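Local coordinates for protein esterase (Uncultured bacterium, PDB 5EGN) that degrades N-acyl homoserine lactones, the signal molecules of bacterial quorum sensing, and is an esterase of the alpha/beta hydrolase fold, at residues G241-Y244 with Q245-P249; E212-L215 with V216-V219. The protein carries 2 engineered substitutions. All coordinates share one frame; numbering follows the deposited sequence.

Interaction 1 (G241-Y244 with Q245-P249)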
ATOM      1  N   GLY A 241      -6.686 -10.795  14.531  1.00 26.38           N
ATOM      2  CA  GLY A 241      -7.783  -9.913  14.889  1.00 26.96           C
ATOM      3  C   GLY A 241      -8.612  -9.501  13.681  1.00 25.49           C
ATOM      4  O   GLY A 241      -9.220 -10.343  13.022  1.00 25.11           O
ATOM      5  N   HIS A 242      -8.627  -8.204  13.382  1.00 25.10           N
ATOM      6  CA  HIS A 242      -9.499  -7.649  12.347  1.00 25.34           C
ATOM      7  C   HIS A 242      -8.862  -7.660  10.963  1.00 24.60           C
ATOM      8  O   HIS A 242      -9.558  -7.580   9.952  1.00 24.07           O
ATOM      9  CB  HIS A 242      -9.896  -6.214  12.714  1.00 25.64           C
ATOM     10  CG  HIS A 242     -11.197  -5.769  12.121  1.00 25.39           C
ATOM     11  ND1 HIS A 242     -12.386  -6.427  12.359  1.00 25.76           N
ATOM     12  CD2 HIS A 242     -11.502  -4.723  11.318  1.00 25.49           C
ATOM     13  CE1 HIS A 242     -13.364  -5.810  11.721  1.00 25.47           C
ATOM     14  NE2 HIS A 242     -12.853  -4.772  11.082  1.00 26.04           N
ATOM     15  N   PHE A 243      -7.539  -7.763  10.914  1.00 24.97           N
ATOM     16  CA  PHE A 243      -6.827  -7.592   9.654  1.00 24.40           C
ATOM     17  C   PHE A 243      -5.971  -8.798   9.279  1.00 24.47           C
ATOM     18  O   PHE A 243      -4.745  -8.728   9.303  1.00 28.54           O
ATOM     19  CB  PHE A 243      -5.959  -6.335   9.719  1.00 24.27           C
ATOM     20  CG  PHE A 243      -6.667  -5.145  10.300  1.00 23.95           C
ATOM     21  CD1 PHE A 243      -7.521  -4.381   9.523  1.00 23.92           C
ATOM     22  CD2 PHE A 243      -6.481  -4.793  11.627  1.00 24.33           C
ATOM     23  CE1 PHE A 243      -8.174  -3.285  10.058  1.00 24.33           C
ATOM     24  CE2 PHE A 243      -7.129  -3.700  12.167  1.00 24.36           C
ATOM     25  CZ  PHE A 243      -7.979  -2.946  11.382  1.00 24.31           C
ATOM     26  N   TYR A 244      -6.631  -9.894   8.919  1.00 24.58           N
ATOM     27  CA  TYR A 244      -5.952 -11.118   8.503  1.00 24.87           C
ATOM     28  C   TYR A 244      -5.009 -10.875   7.324  1.00 24.67           C
ATOM     29  O   TYR A 244      -3.943 -11.485   7.238  1.00 24.39           O
ATOM     30  CB  TYR A 244      -6.985 -12.189   8.138  1.00 25.24           C
ATOM     31  CG  TYR A 244      -6.430 -13.590   7.984  1.00 26.53           C
ATOM     32  CD1 TYR A 244      -5.207 -13.945   8.539  1.00 27.24           C
ATOM     33  CD2 TYR A 244      -7.132 -14.559   7.278  1.00 26.64           C
ATOM     34  CE1 TYR A 244      -4.702 -15.224   8.397  1.00 28.18           C
ATOM     35  CE2 TYR A 244      -6.635 -15.838   7.131  1.00 27.64           C
ATOM     36  CZ  TYR A 244      -5.421 -16.166   7.691  1.00 28.79           C
ATOM     37  OH  TYR A 244      -4.925 -17.442   7.546  1.00 29.88           O
ATOM     38  N   GLN A 245      -5.396  -9.975   6.425  1.00 24.78           N
ATOM     39  CA  GLN A 245      -4.609  -9.724   5.222  1.00 23.75           C
ATOM     40  C   GLN A 245      -3.303  -8.998   5.540  1.00 23.12           C
ATOM     41  O   GLN A 245      -2.388  -8.969   4.719  1.00 22.85           O
ATOM     42  CB  GLN A 245      -5.420  -8.920   4.199  1.00 22.75           C
ATOM     43  CG  GLN A 245      -5.528  -7.432   4.490  1.00 22.20           C
ATOM     44  CD  GLN A 245      -6.699  -7.090   5.388  1.00 22.80           C
ATOM     45  OE1 GLN A 245      -6.840  -7.639   6.479  1.00 23.43           O
ATOM     46  NE2 GLN A 245      -7.551  -6.182   4.928  1.00 22.61           N
ATOM     47  N   LEU A 246      -3.219  -8.421   6.734  1.00 23.44           N
ATOM     48  CA  LEU A 246      -2.001  -7.738   7.166  1.00 23.59           C
ATOM     49  C   LEU A 246      -1.268  -8.509   8.261  1.00 24.02           C
ATOM     50  O   LEU A 246      -0.037  -8.506   8.313  1.00 23.87           O
ATOM     51  CB  LEU A 246      -2.321  -6.326   7.659  1.00 23.28           C
ATOM     52  CG  LEU A 246      -2.478  -5.242   6.593  1.00 21.94           C
ATOM     53  CD1 LEU A 246      -2.676  -3.885   7.248  1.00 21.56           C
ATOM     54  CD2 LEU A 246      -1.271  -5.226   5.670  1.00 21.37           C
ATOM     55  N   GLU A 247      -2.025  -9.162   9.137  1.00 24.65           N
ATOM     56  CA  GLU A 247      -1.442  -9.887  10.263  1.00 25.37           C
ATOM     57  C   GLU A 247      -0.716 -11.150   9.803  1.00 26.05           C
ATOM     58  O   GLU A 247       0.396 -11.433  10.251  1.00 26.32           O
ATOM     59  CB  GLU A 247      -2.524 -10.230  11.289  1.00 25.07           C
ATOM     60  CG  GLU A 247      -3.124  -9.000  11.968  1.00 24.69           C
ATOM     61  CD  GLU A 247      -4.138  -9.354  13.038  1.00 26.28           C
ATOM     62  OE1 GLU A 247      -5.308  -8.932  12.909  1.00 25.82           O
ATOM     63  OE2 GLU A 247      -3.763 -10.040  14.012  1.00 26.37           O
ATOM     64  N   ARG A 248      -1.350 -11.912   8.919  1.00 26.35           N
ATOM     65  CA  ARG A 248      -0.715 -13.081   8.314  1.00 27.22           C
ATOM     66  C   ARG A 248      -1.015 -13.122   6.817  1.00 26.62           C
ATOM     67  O   ARG A 248      -1.778 -13.972   6.360  1.00 28.34           O
ATOM     68  CB  ARG A 248      -1.189 -14.376   8.985  1.00 30.74           C
ATOM     69  CG  ARG A 248      -1.025 -14.398  10.497  1.00 32.30           C
ATOM     70  CD  ARG A 248      -1.284 -15.780  11.075  1.00 39.84           C
ATOM     71  NE  ARG A 248      -0.241 -16.730  10.697  1.00 38.66           N
ATOM     72  CZ  ARG A 248       0.919 -16.855  11.333  1.00 41.42           C
ATOM     73  NH1 ARG A 248       1.191 -16.088  12.380  1.00 40.71           N
ATOM     74  NH2 ARG A 248       1.810 -17.746  10.921  1.00 41.05           N
ATOM     75  N   PRO A 249      -0.406 -12.201   6.050  1.00 26.13           N
ATOM     76  CA  PRO A 249      -0.725 -11.952   4.637  1.00 26.27           C
ATOM     77  C   PRO A 249      -0.655 -13.180   3.727  1.00 27.51           C
ATOM     78  O   PRO A 249      -1.584 -13.402   2.951  1.00 32.14           O
ATOM     79  CB  PRO A 249       0.330 -10.923   4.223  1.00 24.60           C
ATOM     80  CG  PRO A 249       0.702 -10.237   5.488  1.00 23.71           C
ATOM     81  CD  PRO A 249       0.669 -11.313   6.527  1.00 24.86           C
TER

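Interaction 2 (E212-L215 with V216-V219). Engineered in segment 216-219: Val-216 (natural residue Ala).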
ATOM      1  N   GLU A 212      -9.801 -14.990  15.610  1.00 28.99           N
ATOM      2  CA  GLU A 212     -10.187 -15.458  16.937  1.00 30.58           C
ATOM      3  C   GLU A 212     -10.199 -14.332  17.970  1.00 30.32           C
ATOM      4  O   GLU A 212     -11.071 -14.284  18.838  1.00 29.51           O
ATOM      5  CB  GLU A 212      -9.244 -16.571  17.397  1.00 32.81           C
ATOM      6  CG  GLU A 212      -9.537 -17.106  18.787  1.00 36.75           C
ATOM      7  CD  GLU A 212      -8.322 -17.746  19.426  1.00 41.96           C
ATOM      8  OE1 GLU A 212      -7.201 -17.518  18.925  1.00 47.44           O
ATOM      9  OE2 GLU A 212      -8.485 -18.473  20.429  1.00 60.18           O
ATOM     10  N   GLU A 213      -9.233 -13.426  17.867  1.00 29.49           N
ATOM     11  CA  GLU A 213      -9.079 -12.364  18.857  1.00 28.37           C
ATOM     12  C   GLU A 213      -9.700 -11.040  18.428  1.00 27.41           C
ATOM     13  O   GLU A 213      -9.478 -10.011  19.068  1.00 27.93           O
ATOM     14  CB  GLU A 213      -7.599 -12.144  19.169  1.00 28.39           C
ATOM     15  CG  GLU A 213      -6.918 -13.331  19.812  1.00 29.37           C
ATOM     16  CD  GLU A 213      -5.499 -13.018  20.238  1.00 28.01           C
ATOM     17  OE1 GLU A 213      -5.266 -11.906  20.755  1.00 27.33           O
ATOM     18  OE2 GLU A 213      -4.616 -13.878  20.046  1.00 28.21           O
ATOM     19  N   ASP A 214     -10.475 -11.059  17.350  1.00 26.88           N
ATOM     20  CA  ASP A 214     -11.139  -9.846  16.889  1.00 26.76           C
ATOM     21  C   ASP A 214     -12.275  -9.470  17.838  1.00 26.24           C
ATOM     22  O   ASP A 214     -13.203 -10.249  18.061  1.00 26.02           O
ATOM     23  CB  ASP A 214     -11.663 -10.018  15.462  1.00 26.04           C
ATOM     24  CG  ASP A 214     -12.094  -8.701  14.830  1.00 25.83           C
ATOM     25  OD1 ASP A 214     -12.223  -7.688  15.550  1.00 25.93           O
ATOM     26  OD2 ASP A 214     -12.312  -8.682  13.601  1.00 25.48           O
ATOM     27  N   LEU A 215     -12.182  -8.266  18.396  1.00 26.86           N
ATOM     28  CA  LEU A 215     -13.172  -7.752  19.339  1.00 26.69           C
ATOM     29  C   LEU A 215     -13.994  -6.635  18.696  1.00 25.91           C
ATOM     30  O   LEU A 215     -15.084  -6.308  19.171  1.00 25.50           O
ATOM     31  CB  LEU A 215     -12.487  -7.255  20.616  1.00 27.81           C
ATOM     32  CG  LEU A 215     -11.835  -8.353  21.450  1.00 27.51           C
ATOM     33  CD1 LEU A 215     -10.946  -7.785  22.540  1.00 27.14           C
ATOM     34  CD2 LEU A 215     -12.905  -9.232  22.056  1.00 26.46           C
ATOM     35  N   VAL A 216     -13.463  -6.062  17.615  1.00 26.47           N
ATOM     36  CA  VAL A 216     -14.181  -5.095  16.786  1.00 26.28           C
ATOM     37  C   VAL A 216     -15.320  -5.794  16.047  1.00 26.59           C
ATOM     38  O   VAL A 216     -16.452  -5.302  16.012  1.00 26.93           O
ATOM     39  CB  VAL A 216     -13.239  -4.431  15.760  1.00 28.04           C
ATOM     40  CG1 VAL A 216     -14.011  -3.558  14.790  1.00 28.40           C
ATOM     41  CG2 VAL A 216     -12.178  -3.616  16.475  1.00 30.75           C
ATOM     42  N   THR A 217     -14.991  -6.933  15.441  1.00 26.61           N
ATOM     43  CA  THR A 217     -15.977  -7.835  14.864  1.00 26.19           C
ATOM     44  C   THR A 217     -15.791  -9.204  15.526  1.00 25.88           C
ATOM     45  O   THR A 217     -14.823  -9.927  15.245  1.00 25.94           O
ATOM     46  CB  THR A 217     -15.848  -7.919  13.322  1.00 25.86           C
ATOM     47  OG1 THR A 217     -16.662  -6.900  12.730  1.00 26.48           O
ATOM     48  CG2 THR A 217     -16.316  -9.268  12.792  1.00 27.87           C
ATOM     49  N   THR A 218     -16.701  -9.538  16.439  1.00 26.11           N
ATOM     50  CA  THR A 218     -16.566 -10.746  17.239  1.00 25.85           C
ATOM     51  C   THR A 218     -16.798 -11.998  16.402  1.00 25.33           C
ATOM     52  O   THR A 218     -17.364 -11.933  15.312  1.00 25.72           O
ATOM     53  CB  THR A 218     -17.536 -10.743  18.437  1.00 25.83           C
ATOM     54  OG1 THR A 218     -18.892 -10.834  17.982  1.00 29.02           O
ATOM     55  CG2 THR A 218     -17.369  -9.480  19.277  1.00 25.30           C
ATOM     56  N   VAL A 219     -16.344 -13.136  16.917  1.00 24.96           N
ATOM     57  CA  VAL A 219     -16.516 -14.403  16.223  1.00 25.34           C
ATOM     58  C   VAL A 219     -18.003 -14.674  16.025  1.00 24.74           C
ATOM     59  O   VAL A 219     -18.417 -15.172  14.979  1.00 24.31           O
ATOM     60  CB  VAL A 219     -15.850 -15.562  16.990  1.00 24.37           C
ATOM     61  CG1 VAL A 219     -16.210 -16.903  16.366  1.00 24.74           C
ATOM     62  CG2 VAL A 219     -14.347 -15.375  17.006  1.00 25.10           C
TER

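Interaction 1 (G241-Y244 with Q245-P249)
Glu-247 folds its carboxylate back over the turn that leads into its own helix and takes backbone N-H groups from Gly-241 and Phe-243. Glu-247 OE1 lies 2.8 Å from Gly-241 N. Glu-247 OE2 shares that N-H, a forked bond on the syn side of the carboxylate. The anti lone pair of Glu-247 OE1 receives Phe-243 N at 3.2 Å. With CG anti to the carbonyl carbon (chi1 -66°) and an extended chain beyond, the acid spans the first turn. Ser-151 and Ser-154 also bond to OE2.

Among backbone bonds, Phe-243 O, at the N-cap, accepts both Glu-247 N and Leu-246 N, and Tyr-244 O accepts Arg-248 N.

Apolar contact is lighter: Phe-243 CB lies 4.2 Å from Leu-246 CB, and Arg-248 CB rests at the edge of the Tyr-244 ring, while the guanidinium turns away to a salt bridge with Glu-251.

His-242 bonds through ND1 to Asp-214 and touches Ser-93, consistent with the catalytic histidine that alpha/beta hydrolases carry after their last strand. The short helix 244-247 thus follows strand 233-237 and this loop, with helix 159-168 against Phe-243 and Leu-246, and Tyr-244 reaching strand 110-116 and helix 249-257.

Interaction 2 (E212-L215 with V216-V219)
Asp-214 and Thr-217 form the tight end of this loop, where the chain turns back on itself and the two short segments run 143° apart. The Asp-214 carboxylate is carried over the turn by a first torsion that sets CG anti to the backbone N (chi1 -168°). Asp-214 OD1 accepts Thr-217 N at 2.9 Å in a nearly straight bond (171° at the hydrogen), the donor coming from above the carboxylate plane and not within it. Beside this bond, Asp-214 OD2 packs 3.6 Å from Thr-217 CB. Thr-218 CA lies 3.5 Å from Asp-214 O, in a CA-H...O contact. Val-216, an engineered residue in place of the natural alanine, brings its CB to 3.4 Å from Asp-214 OD1 and touches Ala-149.

Toward the open side the contact thins out. Leu-215 and Glu-212 are exposed; Thr-218 CG2 stands 3.9 Å from Leu-215 O, and Val-219 CG2 touches Glu-212 O at the same distance.

Asp-214 OD2 also bonds to His-242 ND1, consistent with the acid and base of a catalytic triad. With a leucine in place of Asp-214, Thr-217 N and His-242 ND1 would probably lose their acceptor and the ring be freer to turn.

The loop joins strand 206-211, which lies between strands 110-116 and 233-237 in the sheet, to helix 219-228; the Thr-218 side chain caps a backbone N at the start of that helix, and its OG1 bonds to Asn-221 OD1, while the backbones of Glu-212 and Glu-213 bond to Ile-237 and Val-240.

Interaction 2 comes first along the chain and interaction 1 follows, in series, with most of helix 219-228 and strand 233-237 between them; their centres are 12 Å apart. They occupy the loops that follow the last two parallel strands of one sheet, 206-211 and 233-237, and so meet side by side. Besides the Asp-214 and His-242 bond, His-242 CE1 packs 3.6 Å from Thr-217 OG1, and Gly-241 O packs against Asp-214 CB. His-242 also touches Ser-93 of a probable nucleophile elbow. The arrangement matches the alpha/beta hydrolase fold, in which such loops bring acid, histidine and nucleophile together, probably forming the lactonase active site here.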